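Local coordinates for protein TRNA (adenine(9)-n1)-methyltransferase (Sulfolobus acidocaldarius, PDB 5A7Z) that transfers a methyl group from S-adenosyl-L-methionine to N1 of adenosine 9 in tRNA, as a SPOUT-class methyltransferase of the TRM10 family, at residues L104-F117 and I139-K153. Residues are numbered along the deposited sequence; the frame is centred on the assembly and turned at random.
Sequences LPEYPKMVIDLGLF and IRKFLWDGNLTVVGK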
ATOM      1  N   LEU A 104       9.390  -9.732  -2.700  1.00 37.80           N
ATOM      2  CA  LEU A 104       8.227  -8.913  -2.451  1.00 44.30           C
ATOM      3  C   LEU A 104       7.985  -8.785  -0.942  1.00 43.37           C
ATOM      4  O   LEU A 104       8.001  -9.772  -0.224  1.00 47.11           O
ATOM      5  CB  LEU A 104       7.011  -9.500  -3.154  1.00 45.47           C
ATOM      6  CG  LEU A 104       7.222  -9.851  -4.634  1.00 47.70           C
ATOM      7  CD1 LEU A 104       6.071 -10.687  -5.158  1.00 51.09           C
ATOM      8  CD2 LEU A 104       7.386  -8.601  -5.477  1.00 48.58           C
ATOM      9  N   PRO A 105       7.833  -7.553  -0.457  1.00 39.38           N
ATOM     10  CA  PRO A 105       7.685  -7.273   0.963  1.00 40.79           C
ATOM     11  C   PRO A 105       6.436  -7.911   1.631  1.00 36.70           C
ATOM     12  O   PRO A 105       5.352  -7.839   1.102  1.00 32.95           O
ATOM     13  CB  PRO A 105       7.579  -5.735   0.997  1.00 41.47           C
ATOM     14  CG  PRO A 105       7.011  -5.370  -0.329  1.00 41.78           C
ATOM     15  CD  PRO A 105       7.628  -6.346  -1.279  1.00 43.00           C
ATOM     16  N   GLU A 106       6.599  -8.480   2.815  1.00 35.80           N
ATOM     17  CA  GLU A 106       5.454  -8.994   3.539  1.00 43.40           C
ATOM     18  C   GLU A 106       4.667  -7.825   4.128  1.00 35.41           C
ATOM     19  O   GLU A 106       3.450  -7.775   4.083  1.00 39.38           O
ATOM     20  CB  GLU A 106       5.928  -9.927   4.645  1.00 55.21           C
ATOM     21  CG  GLU A 106       4.791 -10.567   5.433  1.00 72.04           C
ATOM     22  CD  GLU A 106       5.194 -11.866   6.132  1.00 79.99           C
ATOM     23  OE1 GLU A 106       6.293 -12.391   5.834  1.00 81.17           O
ATOM     24  OE2 GLU A 106       4.404 -12.367   6.977  1.00 82.09           O
ATOM     25  N   TYR A 107       5.397  -6.853   4.613  1.00 32.29           N
ATOM     26  CA  TYR A 107       4.830  -5.764   5.353  1.00 35.33           C
ATOM     27  C   TYR A 107       5.070  -4.481   4.601  1.00 36.25           C
ATOM     28  O   TYR A 107       6.022  -4.382   3.815  1.00 34.73           O
ATOM     29  CB  TYR A 107       5.474  -5.703   6.763  1.00 37.98           C
ATOM     30  CG  TYR A 107       5.129  -6.921   7.620  1.00 38.74           C
ATOM     31  CD1 TYR A 107       3.822  -7.149   8.029  1.00 36.64           C
ATOM     32  CD2 TYR A 107       6.088  -7.863   7.955  1.00 42.41           C
ATOM     33  CE1 TYR A 107       3.489  -8.257   8.757  1.00 38.72           C
ATOM     34  CE2 TYR A 107       5.762  -8.983   8.695  1.00 43.38           C
ATOM     35  CZ  TYR A 107       4.454  -9.177   9.091  1.00 42.83           C
ATOM     36  OH  TYR A 107       4.105 -10.285   9.849  1.00 38.27           O
ATOM     37  N   PRO A 108       4.226  -3.471   4.850  1.00 34.14           N
ATOM     38  CA  PRO A 108       3.110  -3.593   5.759  1.00 34.55           C
ATOM     39  C   PRO A 108       1.897  -4.250   5.106  1.00 34.21           C
ATOM     40  O   PRO A 108       1.839  -4.366   3.880  1.00 32.68           O
ATOM     41  CB  PRO A 108       2.795  -2.138   6.116  1.00 35.17           C
ATOM     42  CG  PRO A 108       3.214  -1.363   4.906  1.00 33.03           C
ATOM     43  CD  PRO A 108       4.468  -2.064   4.464  1.00 32.29           C
ATOM     44  N   LYS A 109       0.954  -4.684   5.945  1.00 33.95           N
ATOM     45  CA  LYS A 109      -0.276  -5.333   5.494  1.00 33.76           C
ATOM     46  C   LYS A 109      -1.443  -4.441   5.735  1.00 29.71           C
ATOM     47  O   LYS A 109      -1.625  -3.953   6.833  1.00 33.10           O
ATOM     48  CB  LYS A 109      -0.504  -6.620   6.254  1.00 32.61           C
ATOM     49  CG  LYS A 109       0.508  -7.678   5.934  1.00 36.69           C
ATOM     50  CD  LYS A 109       0.215  -8.917   6.734  1.00 39.14           C
ATOM     51  CE  LYS A 109       1.189 -10.026   6.391  1.00 41.83           C
ATOM     52  NZ  LYS A 109       1.278 -11.017   7.508  1.00 45.18           N
HETATM   53  N   MSE A 110      -2.254  -4.266   4.711  1.00 30.20           N
HETATM   54  CA  MSE A 110      -3.464  -3.494   4.792  1.00 33.69           C
HETATM   55  C   MSE A 110      -4.607  -4.490   4.661  1.00 33.10           C
HETATM   56  O   MSE A 110      -4.722  -5.187   3.660  1.00 32.96           O
HETATM   57  CB  MSE A 110      -3.478  -2.482   3.626  1.00 36.00           C
HETATM   58  CG  MSE A 110      -2.131  -1.740   3.469  1.00 43.86           C
HETATM   59 SE   MSE A 110      -1.906  -0.423   4.946  1.00 50.27          SE
HETATM   60  CE  MSE A 110      -0.059  -0.833   5.358  1.00 46.56           C
ATOM     61  N   VAL A 111      -5.459  -4.548   5.667  1.00 29.84           N
ATOM     62  CA  VAL A 111      -6.497  -5.578   5.745  1.00 30.62           C
ATOM     63  C   VAL A 111      -7.829  -4.906   5.733  1.00 29.22           C
ATOM     64  O   VAL A 111      -8.089  -4.022   6.571  1.00 32.49           O
ATOM     65  CB  VAL A 111      -6.338  -6.390   7.030  1.00 32.11           C
ATOM     66  CG1 VAL A 111      -7.455  -7.381   7.177  1.00 33.59           C
ATOM     67  CG2 VAL A 111      -4.989  -7.107   7.025  1.00 36.35           C
ATOM     68  N   ILE A 112      -8.636  -5.223   4.733  1.00 31.33           N
ATOM     69  CA  ILE A 112     -10.023  -4.768   4.703  1.00 34.01           C
ATOM     70  C   ILE A 112     -10.909  -5.873   5.260  1.00 36.22           C
ATOM     71  O   ILE A 112     -11.003  -6.974   4.682  1.00 29.60           O
ATOM     72  CB  ILE A 112     -10.502  -4.415   3.280  1.00 36.59           C
ATOM     73  CG1 ILE A 112      -9.483  -3.494   2.576  1.00 38.93           C
ATOM     74  CG2 ILE A 112     -11.881  -3.753   3.326  1.00 33.27           C
ATOM     75  CD1 ILE A 112      -9.117  -2.293   3.391  1.00 44.61           C
ATOM     76  N   ASP A 113     -11.561  -5.571   6.379  1.00 34.09           N
ATOM     77  CA  ASP A 113     -12.368  -6.573   7.092  1.00 36.80           C
ATOM     78  C   ASP A 113     -13.826  -6.470   6.673  1.00 34.51           C
ATOM     79  O   ASP A 113     -14.568  -5.612   7.137  1.00 34.23           O
ATOM     80  CB  ASP A 113     -12.223  -6.390   8.596  1.00 33.75           C
ATOM     81  CG  ASP A 113     -12.837  -7.543   9.410  1.00 38.30           C
ATOM     82  OD1 ASP A 113     -13.709  -8.315   8.887  1.00 32.98           O
ATOM     83  OD2 ASP A 113     -12.455  -7.651  10.604  1.00 38.42           O
ATOM     84  N   LEU A 114     -14.231  -7.373   5.800  1.00 34.25           N
ATOM     85  CA  LEU A 114     -15.596  -7.393   5.312  1.00 34.79           C
ATOM     86  C   LEU A 114     -16.428  -8.511   5.949  1.00 35.50           C
ATOM     87  O   LEU A 114     -17.465  -8.871   5.430  1.00 38.26           O
ATOM     88  CB  LEU A 114     -15.591  -7.554   3.794  1.00 36.09           C
ATOM     89  CG  LEU A 114     -15.087  -6.357   2.969  1.00 39.75           C
ATOM     90  CD1 LEU A 114     -15.435  -6.572   1.501  1.00 40.89           C
ATOM     91  CD2 LEU A 114     -15.639  -5.023   3.466  1.00 38.95           C
ATOM     92  N   GLY A 115     -15.983  -9.047   7.077  1.00 34.96           N
ATOM     93  CA  GLY A 115     -16.829  -9.922   7.899  1.00 37.44           C
ATOM     94  C   GLY A 115     -18.249  -9.382   8.092  1.00 35.73           C
ATOM     95  O   GLY A 115     -19.179 -10.119   8.013  1.00 40.05           O
ATOM     96  N   LEU A 116     -18.397  -8.076   8.283  1.00 38.46           N
ATOM     97  CA  LEU A 116     -19.705  -7.462   8.531  1.00 41.93           C
ATOM     98  C   LEU A 116     -20.649  -7.341   7.300  1.00 44.91           C
ATOM     99  O   LEU A 116     -21.756  -6.838   7.450  1.00 37.70           O
ATOM    100  CB  LEU A 116     -19.522  -6.048   9.145  1.00 44.30           C
ATOM    101  CG  LEU A 116     -19.375  -4.823   8.193  1.00 47.50           C
ATOM    102  CD1 LEU A 116     -19.496  -3.517   8.974  1.00 49.68           C
ATOM    103  CD2 LEU A 116     -18.086  -4.833   7.382  1.00 45.84           C
ATOM    104  N   PHE A 117     -20.213  -7.762   6.106  1.00 43.81           N
ATOM    105  CA  PHE A 117     -20.834  -7.295   4.865  1.00 43.48           C
ATOM    106  C   PHE A 117     -22.352  -7.500   4.861  1.00 45.89           C
ATOM    107  O   PHE A 117     -23.102  -6.590   4.541  1.00 44.28           O
ATOM    108  CB  PHE A 117     -20.215  -7.966   3.637  1.00 42.09           C
ATOM    109  CG  PHE A 117     -20.666  -7.357   2.320  1.00 42.16           C
ATOM    110  CD1 PHE A 117     -20.175  -6.109   1.896  1.00 42.10           C
ATOM    111  CD2 PHE A 117     -21.595  -8.014   1.509  1.00 39.21           C
ATOM    112  CE1 PHE A 117     -20.614  -5.539   0.703  1.00 39.11           C
ATOM    113  CE2 PHE A 117     -22.029  -7.450   0.316  1.00 36.34           C
ATOM    114  CZ  PHE A 117     -21.536  -6.212  -0.086  1.00 36.44           C
ATOM    115  N   ILE A 139      -3.363   0.799  -3.430  1.00 27.75           N
ATOM    116  CA  ILE A 139      -2.236  -0.076  -3.040  1.00 29.51           C
ATOM    117  C   ILE A 139      -1.154  -0.091  -4.131  1.00 28.18           C
ATOM    118  O   ILE A 139       0.044  -0.097  -3.860  1.00 26.99           O
ATOM    119  CB  ILE A 139      -2.678  -1.493  -2.657  1.00 28.04           C
ATOM    120  CG1 ILE A 139      -1.685  -2.117  -1.661  1.00 30.27           C
ATOM    121  CG2 ILE A 139      -2.793  -2.404  -3.863  1.00 29.19           C
ATOM    122  CD1 ILE A 139      -1.701  -1.496  -0.289  1.00 29.70           C
ATOM    123  N   ARG A 140      -1.591   0.008  -5.359  1.00 29.51           N
ATOM    124  CA  ARG A 140      -0.681  -0.007  -6.490  1.00 32.82           C
ATOM    125  C   ARG A 140       0.138   1.267  -6.664  1.00 29.73           C
ATOM    126  O   ARG A 140       1.131   1.233  -7.333  1.00 25.12           O
ATOM    127  CB  ARG A 140      -1.459  -0.299  -7.745  1.00 34.50           C
ATOM    128  CG  ARG A 140      -1.705  -1.763  -7.915  1.00 33.86           C
ATOM    129  CD  ARG A 140      -2.556  -2.007  -9.139  1.00 33.94           C
ATOM    130  NE  ARG A 140      -2.840  -3.423  -9.264  1.00 35.55           N
ATOM    131  CZ  ARG A 140      -3.573  -3.962 -10.235  1.00 38.34           C
ATOM    132  NH1 ARG A 140      -4.114  -3.198 -11.169  1.00 39.45           N
ATOM    133  NH2 ARG A 140      -3.784  -5.272 -10.252  1.00 34.69           N
ATOM    134  N   LYS A 141      -0.286   2.332  -6.012  1.00 28.06           N
ATOM    135  CA  LYS A 141       0.419   3.576  -5.968  1.00 29.16           C
ATOM    136  C   LYS A 141       1.596   3.533  -4.989  1.00 27.88           C
ATOM    137  O   LYS A 141       2.536   4.235  -5.153  1.00 32.55           O
ATOM    138  CB  LYS A 141      -0.532   4.683  -5.526  1.00 34.39           C
ATOM    139  CG  LYS A 141      -1.046   5.616  -6.573  1.00 37.92           C
ATOM    140  CD  LYS A 141      -1.640   4.925  -7.751  1.00 44.99           C
ATOM    141  CE  LYS A 141      -2.828   5.676  -8.315  1.00 54.97           C
ATOM    142  NZ  LYS A 141      -3.612   4.876  -9.290  1.00 56.93           N
ATOM    143  N   PHE A 142       1.488   2.706  -3.955  1.00 27.75           N
ATOM    144  CA  PHE A 142       2.502   2.683  -2.908  1.00 27.08           C
ATOM    145  C   PHE A 142       3.265   1.366  -2.846  1.00 29.79           C
ATOM    146  O   PHE A 142       4.493   1.354  -2.757  1.00 29.76           O
ATOM    147  CB  PHE A 142       1.869   2.982  -1.546  1.00 28.74           C
ATOM    148  CG  PHE A 142       1.238   4.342  -1.458  1.00 29.49           C
ATOM    149  CD1 PHE A 142      -0.047   4.556  -1.927  1.00 29.53           C
ATOM    150  CD2 PHE A 142       1.929   5.407  -0.904  1.00 29.49           C
ATOM    151  CE1 PHE A 142      -0.631   5.806  -1.847  1.00 33.62           C
ATOM    152  CE2 PHE A 142       1.351   6.660  -0.821  1.00 33.54           C
ATOM    153  CZ  PHE A 142       0.069   6.859  -1.293  1.00 34.85           C
ATOM    154  N   LEU A 143       2.535   0.257  -2.888  1.00 28.97           N
ATOM    155  CA  LEU A 143       3.141  -1.040  -2.749  1.00 29.90           C
ATOM    156  C   LEU A 143       2.778  -1.904  -3.929  1.00 28.08           C
ATOM    157  O   LEU A 143       3.006  -1.513  -5.019  1.00 27.07           O
ATOM    158  CB  LEU A 143       2.682  -1.684  -1.453  1.00 32.65           C
ATOM    159  CG  LEU A 143       3.116  -0.987  -0.175  1.00 36.91           C
ATOM    160  CD1 LEU A 143       2.290  -1.276   1.054  1.00 36.46           C
ATOM    161  CD2 LEU A 143       4.591  -1.125   0.101  1.00 36.71           C
ATOM    162  N   TRP A 144       2.193  -3.065  -3.692  1.00 30.70           N
ATOM    163  CA  TRP A 144       1.606  -3.851  -4.744  1.00 31.34           C
ATOM    164  C   TRP A 144       0.427  -4.634  -4.211  1.00 31.86           C
ATOM    165  O   TRP A 144       0.205  -4.640  -3.023  1.00 28.30           O
ATOM    166  CB  TRP A 144       2.641  -4.728  -5.429  1.00 34.05           C
ATOM    167  CG  TRP A 144       2.842  -6.017  -4.840  1.00 36.04           C
ATOM    168  CD1 TRP A 144       3.355  -6.278  -3.646  1.00 38.80           C
ATOM    169  CD2 TRP A 144       2.519  -7.255  -5.418  1.00 43.44           C
ATOM    170  NE1 TRP A 144       3.383  -7.606  -3.414  1.00 40.10           N
ATOM    171  CE2 TRP A 144       2.868  -8.237  -4.502  1.00 44.34           C
ATOM    172  CE3 TRP A 144       1.959  -7.636  -6.625  1.00 48.09           C
ATOM    173  CZ2 TRP A 144       2.679  -9.566  -4.749  1.00 43.90           C
ATOM    174  CZ3 TRP A 144       1.783  -8.948  -6.867  1.00 47.62           C
ATOM    175  CH2 TRP A 144       2.144  -9.900  -5.938  1.00 45.35           C
ATOM    176  N   ASP A 145      -0.336  -5.245  -5.106  1.00 29.73           N
ATOM    177  CA  ASP A 145      -1.525  -6.018  -4.749  1.00 32.73           C
ATOM    178  C   ASP A 145      -1.349  -6.873  -3.499  1.00 31.05           C
ATOM    179  O   ASP A 145      -2.247  -7.030  -2.741  1.00 28.10           O
ATOM    180  CB  ASP A 145      -1.986  -6.964  -5.871  1.00 32.48           C
ATOM    181  CG  ASP A 145      -2.307  -6.265  -7.172  1.00 39.85           C
ATOM    182  OD1 ASP A 145      -1.766  -5.207  -7.451  1.00 42.96           O
ATOM    183  OD2 ASP A 145      -3.098  -6.793  -7.929  1.00 39.02           O
ATOM    184  N   GLY A 146      -0.179  -7.462  -3.342  1.00 36.33           N
ATOM    185  CA  GLY A 146       0.014  -8.567  -2.375  1.00 36.86           C
ATOM    186  C   GLY A 146       0.044  -8.077  -0.945  1.00 36.07           C
ATOM    187  O   GLY A 146       0.024  -8.869  -0.012  1.00 35.68           O
ATOM    188  N   ASN A 147       0.080  -6.767  -0.782  1.00 34.99           N
ATOM    189  CA  ASN A 147       0.072  -6.129   0.516  1.00 30.14           C
ATOM    190  C   ASN A 147      -1.334  -5.782   0.933  1.00 31.77           C
ATOM    191  O   ASN A 147      -1.543  -5.213   1.937  1.00 35.87           O
ATOM    192  CB  ASN A 147       0.916  -4.864   0.509  1.00 32.41           C
ATOM    193  CG  ASN A 147       2.395  -5.128   0.368  1.00 30.37           C
ATOM    194  OD1 ASN A 147       2.944  -5.013  -0.682  1.00 35.92           O
ATOM    195  ND2 ASN A 147       3.025  -5.466   1.430  1.00 30.35           N
ATOM    196  N   LEU A 148      -2.292  -6.124   0.120  1.00 30.68           N
ATOM    197  CA  LEU A 148      -3.666  -5.891   0.406  1.00 32.90           C
ATOM    198  C   LEU A 148      -4.328  -7.236   0.638  1.00 34.78           C
ATOM    199  O   LEU A 148      -4.135  -8.180  -0.144  1.00 33.55           O
ATOM    200  CB  LEU A 148      -4.334  -5.178  -0.770  1.00 31.07           C
ATOM    201  CG  LEU A 148      -5.805  -4.821  -0.613  1.00 36.02           C
ATOM    202  CD1 LEU A 148      -6.034  -3.834   0.539  1.00 36.51           C
ATOM    203  CD2 LEU A 148      -6.294  -4.208  -1.939  1.00 39.82           C
ATOM    204  N   THR A 149      -5.093  -7.305   1.720  1.00 33.82           N
ATOM    205  CA  THR A 149      -5.875  -8.474   2.075  1.00 34.15           C
ATOM    206  C   THR A 149      -7.313  -8.028   2.312  1.00 32.25           C
ATOM    207  O   THR A 149      -7.564  -7.003   3.015  1.00 30.30           O
ATOM    208  CB  THR A 149      -5.318  -9.130   3.352  1.00 38.16           C
ATOM    209  OG1 THR A 149      -4.140  -9.860   3.027  1.00 43.04           O
ATOM    210  CG2 THR A 149      -6.305 -10.088   3.965  1.00 40.67           C
ATOM    211  N   VAL A 150      -8.239  -8.742   1.684  1.00 25.35           N
ATOM    212  CA  VAL A 150      -9.673  -8.580   1.940  1.00 32.71           C
ATOM    213  C   VAL A 150     -10.199  -9.804   2.618  1.00 33.63           C
ATOM    214  O   VAL A 150      -9.967 -10.969   2.171  1.00 29.00           O
ATOM    215  CB  VAL A 150     -10.498  -8.385   0.662  1.00 34.40           C
ATOM    216  CG1 VAL A 150     -11.969  -8.179   1.002  1.00 33.44           C
ATOM    217  CG2 VAL A 150      -9.961  -7.217  -0.129  1.00 35.13           C
ATOM    218  N   VAL A 151     -10.817  -9.585   3.744  1.00 34.80           N
ATOM    219  CA  VAL A 151     -11.259 -10.691   4.526  1.00 40.83           C
ATOM    220  C   VAL A 151     -12.715 -10.626   4.849  1.00 44.86           C
ATOM    221  O   VAL A 151     -13.239  -9.617   5.218  1.00 41.14           O
ATOM    222  CB  VAL A 151     -10.420 -10.850   5.794  1.00 41.92           C
ATOM    223  CG1 VAL A 151     -10.708  -9.728   6.743  1.00 46.44           C
ATOM    224  CG2 VAL A 151     -10.726 -12.164   6.457  1.00 45.69           C
ATOM    225  N   GLY A 152     -13.374 -11.742   4.680  1.00 62.87           N
ATOM    226  CA  GLY A 152     -14.749 -11.812   5.097  1.00 65.85           C
ATOM    227  C   GLY A 152     -15.595 -12.541   4.124  1.00 59.48           C
ATOM    228  O   GLY A 152     -16.684 -12.900   4.452  1.00 61.98           O
ATOM    229  N   LYS A 153     -15.076 -12.747   2.928  1.00 71.12           N
ATOM    230  CA  LYS A 153     -15.778 -13.455   1.872  1.00 71.92           C
ATOM    231  C   LYS A 153     -14.798 -14.082   0.963  1.00 75.99           C
ATOM    232  O   LYS A 153     -14.066 -13.384   0.338  1.00 91.01           O
ATOM    233  CB  LYS A 153     -16.574 -12.502   1.017  1.00 79.04           C
ATOM    234  CG  LYS A 153     -17.763 -11.839   1.688  1.00 80.78           C
ATOM    235  CD  LYS A 153     -18.584 -11.093   0.655  1.00 75.23           C
ATOM    236  CE  LYS A 153     -17.822  -9.907   0.117  1.00 65.32           C
ATOM    237  NZ  LYS A 153     -18.616  -9.080  -0.802  1.00 65.65           N
TER
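Met110 and Ile112 hydrogen-bond through their backbones to Asn147, Thr149 and Val151, joining the parallel strands of a beta-alpha-beta unit of the SPOUT methyltransferase domain, whose connection contains helix 122-142. The bonds are nearly straight: Ile112 N gives to Thr149 O at 2.7 Å, and Ile112 O takes Val151 N at 2.8 Å. Asn147 stands just before its strand, where an amide can reach the loop with the cis Tyr107-Pro108 peptide; its ND2 donates to Pro108 O at 2.9 Å, the donor lying 28° out of the carbonyl plane, and weakly to Pro105 O, while its buried OD1 finds no partner. Replacing this amide by an alanine is likely to leave both carbonyls without their shared donor and the 105-108 loop freer to shift. Beta-branched Val111 and Val151 suit the strands, meeting through their CG1 atoms on one face. On the other, longer Leu148, its CG anti to the backbone N (-179°), brings CD1 to Ile112 CG1, and flexible selenomethionine Met110 lays CG against Ile139 CD1 at 3.8 Å. At its strand's end, Asp113 OD1 accepts from Gly115 N in an Asx turn; a CB on Gly152 would clash with Leu114 C and Gly115 N. Poorly ordered Lys153 sets NZ over the Phe117 ring, a cation-pi contact 3.9 Å from its centroid.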